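PDB 3CEU: thiamine phosphate pyrophosphorylase from Bacteroides thetaiotaomicron VPI-5482, which probably makes thiamine phosphate as a thiamine-phosphate diphosphorylase in the pathway to thiamine diphosphate. Local coordinates for residues Val6-Phe11 with Asp174-Phe179; Ile29-Lys34 with Tyr110-Pro115. All coordinates share one frame; numbering follows the deposited sequence.

Contact 1. Residues Val6-Phe11 with Asp174-Phe179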
# COMPACT_ATOMS: atom_id res chain seq x y z
N VAL A 6 -0.26 -0.25 -3.98
CA VAL A 6 -1.69 -0.04 -4.13
C VAL A 6 -2.03 -0.35 -5.59
O VAL A 6 -1.28 0.03 -6.50
CB VAL A 6 -2.14 1.42 -3.82
CG1 VAL A 6 -3.65 1.52 -3.92
CG2 VAL A 6 -1.68 1.85 -2.44
N THR A 7 -3.14 -1.06 -5.81
CA THR A 7 -3.58 -1.39 -7.16
C THR A 7 -3.96 -0.11 -7.88
O THR A 7 -3.87 0.98 -7.32
CB THR A 7 -4.87 -2.25 -7.18
OG1 THR A 7 -5.95 -1.47 -6.63
CG2 THR A 7 -4.71 -3.53 -6.40
N THR A 8 -4.39 -0.26 -9.12
CA THR A 8 -4.85 0.85 -9.94
C THR A 8 -6.34 1.02 -9.64
O THR A 8 -7.01 0.05 -9.27
CB THR A 8 -4.69 0.54 -11.43
OG1 THR A 8 -5.06 -0.83 -11.67
CG2 THR A 8 -3.26 0.76 -11.88
N PRO A 9 -6.88 2.24 -9.80
CA PRO A 9 -8.30 2.50 -9.53
C PRO A 9 -9.24 1.68 -10.42
O PRO A 9 -10.39 1.44 -10.05
CB PRO A 9 -8.43 4.00 -9.79
CG PRO A 9 -7.04 4.53 -9.53
CD PRO A 9 -6.19 3.48 -10.19
N THR A 10 -8.74 1.24 -11.58
CA THR A 10 -9.55 0.47 -12.51
C THR A 10 -9.04 -0.95 -12.77
O THR A 10 -7.86 -1.25 -12.55
CB THR A 10 -9.70 1.22 -13.86
OG1 THR A 10 -10.13 0.29 -14.87
CG2 THR A 10 -8.39 1.84 -14.29
N PHE A 11 -9.95 -1.82 -13.22
CA PHE A 11 -9.67 -3.22 -13.53
C PHE A 11 -9.12 -3.37 -14.95
O PHE A 11 -9.59 -2.71 -15.88
CB PHE A 11 -10.96 -4.05 -13.42
CG PHE A 11 -11.41 -4.30 -12.00
CD1 PHE A 11 -10.93 -5.39 -11.29
CD2 PHE A 11 -12.27 -3.42 -11.37
CE1 PHE A 11 -11.31 -5.61 -9.96
CE2 PHE A 11 -12.65 -3.63 -10.04
CZ PHE A 11 -12.17 -4.73 -9.34
N ASP A 174 4.43 5.12 -9.63
CA ASP A 174 5.79 4.79 -10.03
C ASP A 174 5.96 3.33 -10.42
O ASP A 174 6.95 2.95 -11.06
CB ASP A 174 6.78 5.10 -8.91
CG ASP A 174 8.18 4.69 -9.28
OD1 ASP A 174 8.71 5.22 -10.28
OD2 ASP A 174 8.75 3.83 -8.57
N LEU A 175 4.98 2.51 -10.03
CA LEU A 175 5.04 1.10 -10.34
C LEU A 175 4.15 0.70 -11.53
O LEU A 175 4.65 0.22 -12.55
CB LEU A 175 4.69 0.29 -9.09
CG LEU A 175 4.93 -1.22 -9.17
CD1 LEU A 175 5.10 -1.78 -7.77
CD2 LEU A 175 3.75 -1.86 -9.88
N TRP A 176 2.84 0.91 -11.40
CA TRP A 176 1.91 0.55 -12.47
C TRP A 176 2.09 1.34 -13.78
O TRP A 176 1.81 0.83 -14.86
CB TRP A 176 0.46 0.67 -11.97
CG TRP A 176 0.18 -0.21 -10.79
CD1 TRP A 176 0.06 0.18 -9.49
CD2 TRP A 176 0.04 -1.63 -10.79
NE1 TRP A 176 -0.14 -0.91 -8.68
CE2 TRP A 176 -0.15 -2.04 -9.45
CE3 TRP A 176 0.07 -2.61 -11.80
CZ2 TRP A 176 -0.32 -3.38 -9.09
CZ3 TRP A 176 -0.09 -3.95 -11.44
CH2 TRP A 176 -0.29 -4.32 -10.10
N ASN A 177 2.54 2.58 -13.67
CA ASN A 177 2.77 3.41 -14.85
C ASN A 177 3.82 2.78 -15.76
O ASN A 177 4.02 3.22 -16.90
CB ASN A 177 3.21 4.82 -14.42
CG ASN A 177 2.10 5.60 -13.71
OD1 ASN A 177 2.35 6.62 -13.05
ND2 ASN A 177 0.86 5.13 -13.84
N LYS A 178 4.50 1.75 -15.26
CA LYS A 178 5.54 1.05 -16.01
C LYS A 178 4.94 0.02 -16.95
O LYS A 178 5.66 -0.76 -17.57
CB LYS A 178 6.52 0.36 -15.06
CG LYS A 178 7.99 0.65 -15.35
CD LYS A 178 8.27 2.14 -15.33
CE LYS A 178 8.27 2.72 -13.92
NZ LYS A 178 9.51 2.37 -13.18
N PHE A 179 3.62 0.01 -17.05
CA PHE A 179 2.98 -0.94 -17.94
C PHE A 179 1.78 -0.32 -18.63
O PHE A 179 0.92 0.28 -17.99
CB PHE A 179 2.52 -2.18 -17.17
CG PHE A 179 1.75 -3.16 -18.00
CD1 PHE A 179 0.36 -3.26 -17.87
CD2 PHE A 179 2.40 -3.99 -18.90
CE1 PHE A 179 -0.36 -4.18 -18.63
CE2 PHE A 179 1.69 -4.91 -19.67
CZ PHE A 179 0.31 -5.01 -19.53
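The indole of W176 reaches across to the backbone of V6, and the bond between them ties the C-terminal end of the first strand of the TIM barrel, 2-6, to the short helix 173-176 that follows its last strand, 168-171. W176 NE1 donates to V6 O over 2.6 Å. The bond is short but bent, with an N-H...O angle of 136°, and the oxygen lies near the ring edge but somewhat out of the indole plane. CG of W176 stands beside the backbone N and anti to the carbonyl carbon (chi1 -59°), which sends the ring toward the V6-T8 backbone; the second torsion then turns its NE1 edge to V6 O.

The two faces of the ring are treated differently. Over one, L175 CD2 sits 3.8 Å above the plane and close to the ring centre. From the opposite side comes T8, in the loop after the strand, whose backbone N lies over the ring while its methyl CG2 packs 3.7 Å from W176 CB, at the base of the indole. I18 and L22 of helix 15-24 also pack against the W176 side chain. With an alanine here, V6 O would probably lose its indole donor, and a gap would open where the ring now lies under L175 CD2.

T8 divides its side chain between two tasks. With OG1 between the backbone N and the carbonyl carbon (chi1 40°), the methyl is left to face W176, while the hydroxyl turns back into its own loop. The polar end of T7 serves another neighbour, since its OG1 is bonded to R33 N. A type I turn runs from W176 to F179, with F179 N bonded to W176 O at 3.0 Å. On the other side of the contact, T8 OG1 donates in the carbonyl plane to T10 O, also at 3.0 Å.

Contact 2. Residues Ile29-Lys34 with Tyr110-Pro115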
# COMPACT_ATOMS: atom_id res chain seq x y z
N ILE A 29 2.66 -6.27 1.29
CA ILE A 29 1.21 -6.03 1.32
C ILE A 29 0.65 -5.42 0.03
O ILE A 29 1.32 -4.65 -0.66
CB ILE A 29 0.84 -5.10 2.51
CG1 ILE A 29 1.29 -5.74 3.82
CG2 ILE A 29 -0.66 -4.85 2.54
CD1 ILE A 29 1.09 -4.85 5.05
N LEU A 30 -0.59 -5.78 -0.27
CA LEU A 30 -1.29 -5.28 -1.45
C LEU A 30 -2.56 -4.59 -0.99
O LEU A 30 -3.37 -5.17 -0.28
CB LEU A 30 -1.67 -6.43 -2.38
CG LEU A 30 -2.49 -6.02 -3.60
CD1 LEU A 30 -1.63 -5.19 -4.53
CD2 LEU A 30 -3.00 -7.26 -4.32
N HIS A 31 -2.72 -3.33 -1.40
CA HIS A 31 -3.90 -2.56 -1.06
C HIS A 31 -4.82 -2.51 -2.28
O HIS A 31 -4.52 -1.85 -3.28
CB HIS A 31 -3.52 -1.14 -0.62
CG HIS A 31 -3.36 -0.99 0.86
ND1 HIS A 31 -4.23 -0.24 1.63
CD2 HIS A 31 -2.47 -1.54 1.72
CE1 HIS A 31 -3.87 -0.34 2.90
NE2 HIS A 31 -2.81 -1.12 2.98
N LEU A 32 -5.92 -3.24 -2.18
CA LEU A 32 -6.91 -3.31 -3.25
C LEU A 32 -7.80 -2.08 -3.19
O LEU A 32 -8.62 -1.94 -2.28
CB LEU A 32 -7.76 -4.58 -3.11
CG LEU A 32 -8.87 -4.83 -4.12
CD1 LEU A 32 -8.31 -4.82 -5.53
CD2 LEU A 32 -9.54 -6.16 -3.82
N ARG A 33 -7.63 -1.18 -4.14
CA ARG A 33 -8.43 0.04 -4.19
C ARG A 33 -9.02 0.21 -5.59
O ARG A 33 -8.31 0.51 -6.55
CB ARG A 33 -7.56 1.24 -3.81
CG ARG A 33 -8.25 2.60 -3.79
CD ARG A 33 -7.33 3.65 -3.17
NE ARG A 33 -7.79 5.02 -3.35
CZ ARG A 33 -7.81 5.67 -4.52
NH1 ARG A 33 -7.38 5.09 -5.63
NH2 ARG A 33 -8.23 6.93 -4.56
N LYS A 34 -10.33 -0.02 -5.68
CA LYS A 34 -11.08 0.09 -6.93
C LYS A 34 -12.30 0.97 -6.65
O LYS A 34 -13.41 0.46 -6.49
CB LYS A 34 -11.56 -1.28 -7.40
CG LYS A 34 -10.46 -2.32 -7.60
CD LYS A 34 -9.47 -1.86 -8.65
CE LYS A 34 -8.46 -2.95 -8.98
NZ LYS A 34 -7.46 -2.46 -9.96
N TYR A 110 -1.91 0.13 11.53
CA TYR A 110 -0.97 1.04 10.91
C TYR A 110 -1.74 2.05 10.11
O TYR A 110 -2.89 1.81 9.75
CB TYR A 110 0.06 0.34 10.01
CG TYR A 110 -0.44 -0.41 8.78
CD1 TYR A 110 -1.11 0.24 7.74
CD2 TYR A 110 -0.12 -1.75 8.61
CE1 TYR A 110 -1.45 -0.45 6.56
CE2 TYR A 110 -0.45 -2.43 7.44
CZ TYR A 110 -1.11 -1.78 6.42
OH TYR A 110 -1.42 -2.49 5.28
N VAL A 111 -1.13 3.19 9.86
CA VAL A 111 -1.78 4.23 9.09
C VAL A 111 -0.85 4.72 7.99
O VAL A 111 0.37 4.55 8.07
CB VAL A 111 -2.16 5.45 9.97
CG1 VAL A 111 -3.00 5.00 11.16
CG2 VAL A 111 -0.91 6.17 10.43
N PHE A 112 -1.45 5.33 6.97
CA PHE A 112 -0.70 5.91 5.86
C PHE A 112 -0.46 7.36 6.23
O PHE A 112 -1.20 7.93 7.03
CB PHE A 112 -1.54 5.87 4.57
CG PHE A 112 -1.55 4.54 3.88
CD1 PHE A 112 -0.98 3.42 4.47
CD2 PHE A 112 -2.13 4.40 2.62
CE1 PHE A 112 -0.97 2.19 3.83
CE2 PHE A 112 -2.13 3.17 1.97
CZ PHE A 112 -1.54 2.06 2.59
N MSE A 113 0.58 7.97 5.67
CA MSE A 113 0.83 9.37 5.93
C MSE A 113 1.14 10.01 4.58
O MSE A 113 2.04 9.55 3.86
CB MSE A 113 2.01 9.56 6.88
CG MSE A 113 2.08 10.96 7.48
SE MSE A 113 3.75 11.37 8.36
CE MSE A 113 3.97 13.19 7.75
N SER A 114 0.40 11.05 4.23
CA SER A 114 0.58 11.73 2.95
C SER A 114 0.01 13.14 2.98
O SER A 114 -0.74 13.49 3.89
CB SER A 114 -0.15 10.94 1.87
OG SER A 114 -1.53 10.91 2.15
N PRO A 115 0.38 13.98 2.00
CA PRO A 115 1.29 13.70 0.87
C PRO A 115 2.75 13.98 1.25
O PRO A 115 3.11 15.13 1.50
CB PRO A 115 0.81 14.66 -0.23
CG PRO A 115 -0.59 15.05 0.19
CD PRO A 115 -0.46 15.15 1.69
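H31 NE2 and Y110 OH share a hydrogen bond of 3.0 Å, nearly straight at 161°, in which either could be the donor. It spans the barrel interior: the phenol approaches the imidazole at its edge, with Y110 CZ in the imidazole plane, and NE2 in turn lies in the plane of the tyrosine ring. The other imidazole nitrogen, ND1, is bonded to H60 NE2, so both nitrogens of this buried ring have partners and its rotation is probably fixed from two ends.

F112 meets the same imidazole differently. Its CZ comes down over one face, off-centre toward the rim, 3.4 Å from H31 CE1. The ring planes are inclined by 42°, an oblique pairing. I29 adds an apolar contact beside the polar one: its CD1, on an extended branch, lies 3.7 Å from Y110 CE2 and 3.5 Å from Y110 OH.

Strands 29-32 and 110-113, the second and sixth of eight, stand on opposite sides of the closed sheet, their axes 12.6 Å apart at closest, so the contact is made by inward-pointing side chains alone, meeting in the TIM-barrel core. There the ring of H90 meets Y110 edge-to-face, I4 and V6 of strand 2-6 pack beside H31, S92 of strand 90-95 touches both H31 and Y110, and M148 of strand 147-150 lies against Y110 and F112.

The two contacts lie about 13 Å apart, centre to centre, in one eight-stranded barrel. Contact 2 is nested along the chain inside the loop closed by contact 1, which brings the loop after strand 2-6 to the helix following strand 168-171. Contact 2 lies in the interior, about 4 Å from the centre of the chain, whereas contact 1 is about 12 Å from it, beside helix 15-24. They meet chiefly through K34, whose NZ probably bonds to T8 O and T10 O, pairs with E15 and has F11 as a cation-pi partner, and also where V6 packs against H31. Adjacent strands 2-6 and 29-32 thus place one contact at the strand ends and one in the core.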